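Local structure of protein arginine N-methyltransferase SFM1 (Saccharomyces cerevisiae, 5C74) at residues Q137-T142 / M178-V183. The protein transfers a methyl group from S-adenosyl-L-methionine to an arginine of ribosomal protein S3, giving the monomethylated residue. Sequence-based numbering, arbitrary orientation.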
loop_
_atom_site.group_PDB
_atom_site.type_symbol
_atom_site.label_atom_id
_atom_site.label_comp_id
_atom_site.label_asym_id
_atom_site.label_seq_id
_atom_site.Cartn_x
_atom_site.Cartn_y
_atom_site.Cartn_z
ATOM N N GLN A 137 -3.469 5.007 -20.392
ATOM C CA GLN A 137 -3.562 4.335 -19.098
ATOM C C GLN A 137 -4.737 4.838 -18.267
ATOM O O GLN A 137 -5.033 6.045 -18.237
ATOM C CB GLN A 137 -2.259 4.518 -18.307
ATOM C CG GLN A 137 -2.178 3.597 -17.090
ATOM C CD GLN A 137 -0.762 3.407 -16.585
ATOM O OE1 GLN A 137 -0.043 4.377 -16.331
ATOM N NE2 GLN A 137 -0.350 2.150 -16.440
ATOM N N MET A 138 -5.394 3.893 -17.601
ATOM C CA MET A 138 -6.495 4.147 -16.683
ATOM C C MET A 138 -6.161 3.599 -15.308
ATOM O O MET A 138 -5.420 2.614 -15.203
ATOM C CB MET A 138 -7.783 3.467 -17.173
ATOM C CG MET A 138 -8.257 3.877 -18.586
ATOM S SD MET A 138 -9.650 2.802 -19.140
ATOM C CE MET A 138 -10.363 3.936 -20.344
ATOM N N THR A 139 -6.741 4.189 -14.264
ATOM C CA THR A 139 -6.733 3.540 -12.961
ATOM C C THR A 139 -7.540 2.250 -13.062
ATOM O O THR A 139 -8.378 2.068 -13.959
ATOM C CB THR A 139 -7.322 4.426 -11.828
ATOM O OG1 THR A 139 -8.720 4.667 -12.069
ATOM C CG2 THR A 139 -6.569 5.782 -11.731
ATOM N N THR A 140 -7.289 1.339 -12.136
ATOM C CA THR A 140 -7.956 0.057 -12.215
ATOM C C THR A 140 -9.473 0.192 -12.095
ATOM O O THR A 140 -10.219 -0.462 -12.830
ATOM C CB THR A 140 -7.436 -0.878 -11.143
ATOM O OG1 THR A 140 -6.015 -0.928 -11.254
ATOM C CG2 THR A 140 -8.012 -2.276 -11.362
ATOM N N ASP A 141 -9.943 1.039 -11.186
ATOM C CA ASP A 141 -11.393 1.209 -11.049
ATOM C C ASP A 141 -12.016 1.832 -12.299
ATOM O O ASP A 141 -13.143 1.495 -12.663
ATOM C CB ASP A 141 -11.735 2.048 -9.827
ATOM C CG ASP A 141 -11.189 3.442 -9.917
ATOM O OD1 ASP A 141 -9.948 3.579 -9.926
ATOM O OD2 ASP A 141 -11.996 4.394 -9.968
ATOM N N THR A 142 -11.285 2.722 -12.962
ATOM C CA THR A 142 -11.766 3.312 -14.220
ATOM C C THR A 142 -11.829 2.244 -15.329
ATOM O O THR A 142 -12.793 2.191 -16.116
ATOM C CB THR A 142 -10.871 4.471 -14.692
ATOM O OG1 THR A 142 -10.971 5.564 -13.769
ATOM C CG2 THR A 142 -11.336 4.951 -16.066
ATOM N N MET A 178 -3.760 14.257 -12.414
ATOM C CA MET A 178 -3.790 12.786 -12.394
ATOM C C MET A 178 -3.648 12.293 -13.826
ATOM O O MET A 178 -4.546 12.494 -14.647
ATOM C CB MET A 178 -5.088 12.247 -11.765
ATOM C CG MET A 178 -5.286 12.662 -10.302
ATOM S SD MET A 178 -3.930 12.254 -9.136
ATOM C CE MET A 178 -3.913 10.476 -9.247
ATOM N N PRO A 179 -2.508 11.659 -14.137
ATOM C CA PRO A 179 -2.132 11.345 -15.515
ATOM C C PRO A 179 -2.803 10.095 -16.042
ATOM O O PRO A 179 -2.113 9.166 -16.454
ATOM C CB PRO A 179 -0.614 11.138 -15.414
ATOM C CG PRO A 179 -0.428 10.599 -14.026
ATOM C CD PRO A 179 -1.409 11.371 -13.186
ATOM N N PHE A 180 -4.134 10.091 -16.029
ATOM C CA PHE A 180 -4.922 8.949 -16.453
ATOM C C PHE A 180 -6.111 9.429 -17.235
ATOM O O PHE A 180 -6.479 10.601 -17.171
ATOM C CB PHE A 180 -5.403 8.131 -15.250
ATOM C CG PHE A 180 -4.289 7.635 -14.396
ATOM C CD1 PHE A 180 -3.622 6.464 -14.729
ATOM C CD2 PHE A 180 -3.894 8.341 -13.276
ATOM C CE1 PHE A 180 -2.563 6.005 -13.945
ATOM C CE2 PHE A 180 -2.841 7.892 -12.498
ATOM C CZ PHE A 180 -2.177 6.723 -12.835
ATOM N N ARG A 181 -6.718 8.502 -17.960
ATOM C CA ARG A 181 -7.972 8.761 -18.620
ATOM C C ARG A 181 -9.074 8.321 -17.666
ATOM O O ARG A 181 -9.031 7.195 -17.163
ATOM C CB ARG A 181 -8.039 7.991 -19.942
ATOM C CG ARG A 181 -9.424 7.933 -20.567
ATOM C CD ARG A 181 -9.336 7.316 -21.970
ATOM N NE ARG A 181 -8.741 8.252 -22.919
ATOM C CZ ARG A 181 -8.271 7.926 -24.123
ATOM N NH1 ARG A 181 -8.285 6.661 -24.544
ATOM N NH2 ARG A 181 -7.766 8.879 -24.902
ATOM N N TYR A 182 -10.039 9.208 -17.404
ATOM C CA TYR A 182 -11.149 8.895 -16.498
ATOM C C TYR A 182 -12.496 8.947 -17.214
ATOM O O TYR A 182 -12.664 9.697 -18.173
ATOM C CB TYR A 182 -11.194 9.871 -15.319
ATOM C CG TYR A 182 -10.044 9.768 -14.344
ATOM C CD1 TYR A 182 -8.847 10.431 -14.588
ATOM C CD2 TYR A 182 -10.159 9.028 -13.169
ATOM C CE1 TYR A 182 -7.782 10.358 -13.687
ATOM C CE2 TYR A 182 -9.099 8.952 -12.258
ATOM C CZ TYR A 182 -7.917 9.618 -12.529
ATOM O OH TYR A 182 -6.862 9.551 -11.637
ATOM N N VAL A 183 -13.462 8.181 -16.722
ATOM C CA VAL A 183 -14.834 8.265 -17.232
ATOM C C VAL A 183 -15.500 9.488 -16.614
ATOM O O VAL A 183 -15.324 9.748 -15.424
ATOM C CB VAL A 183 -15.653 6.989 -16.881
ATOM C CG1 VAL A 183 -17.119 7.145 -17.305
ATOM C CG2 VAL A 183 -15.021 5.759 -17.535
HETATM O O HOH W 1 -3.169 8.351 -19.153
HETATM O O HOH W 2 -0.109 7.212 -15.817
HETATM O O HOH W 3 -8.337 6.542 -14.566
HETATM O O HOH W 4 -13.199 7.059 -14.031
#
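Thr139 lays its CG2 methyl over one face of the Phe180 ring, a CH-pi contact with CG2 4.1 Å from the ring centroid. The two side chains cross at about a right angle. Gln137 runs beside the same ring and points the same way, with its CG 4.0 Å from Phe180 CE1. Its amide plane is turned 42° from the ring. Cutting Phe180 back to alanine would probably open a gap beneath the Thr139 methyl and leave the Gln137 chain without the ring edge it lies along. The Thr139 methyl also reaches the Tyr182 hydroxyl, while Thr139 OG1, between its own backbone N and carbonyl carbon (chi1 65°), donates a hydrogen bond to Asp141 OD1 from above the carboxylate plane. One direct hydrogen bond joins the segments: Arg181 N gives to Gln137 O at 3.0 Å, nearly straight. Waters bridge elsewhere. One sits over the centre of the Tyr182 ring and links Thr139 N, Thr142 OG1 and Arg181 O. Arg181 NE makes a salt bridge with Asp164, on strand 162-169. Thr139 holds the N-cap position of helix 140-151. The start of this helix packs on Phe180 and on edge strand 181-183 of the small antiparallel sheet, with helix 14-27 also touching Thr139.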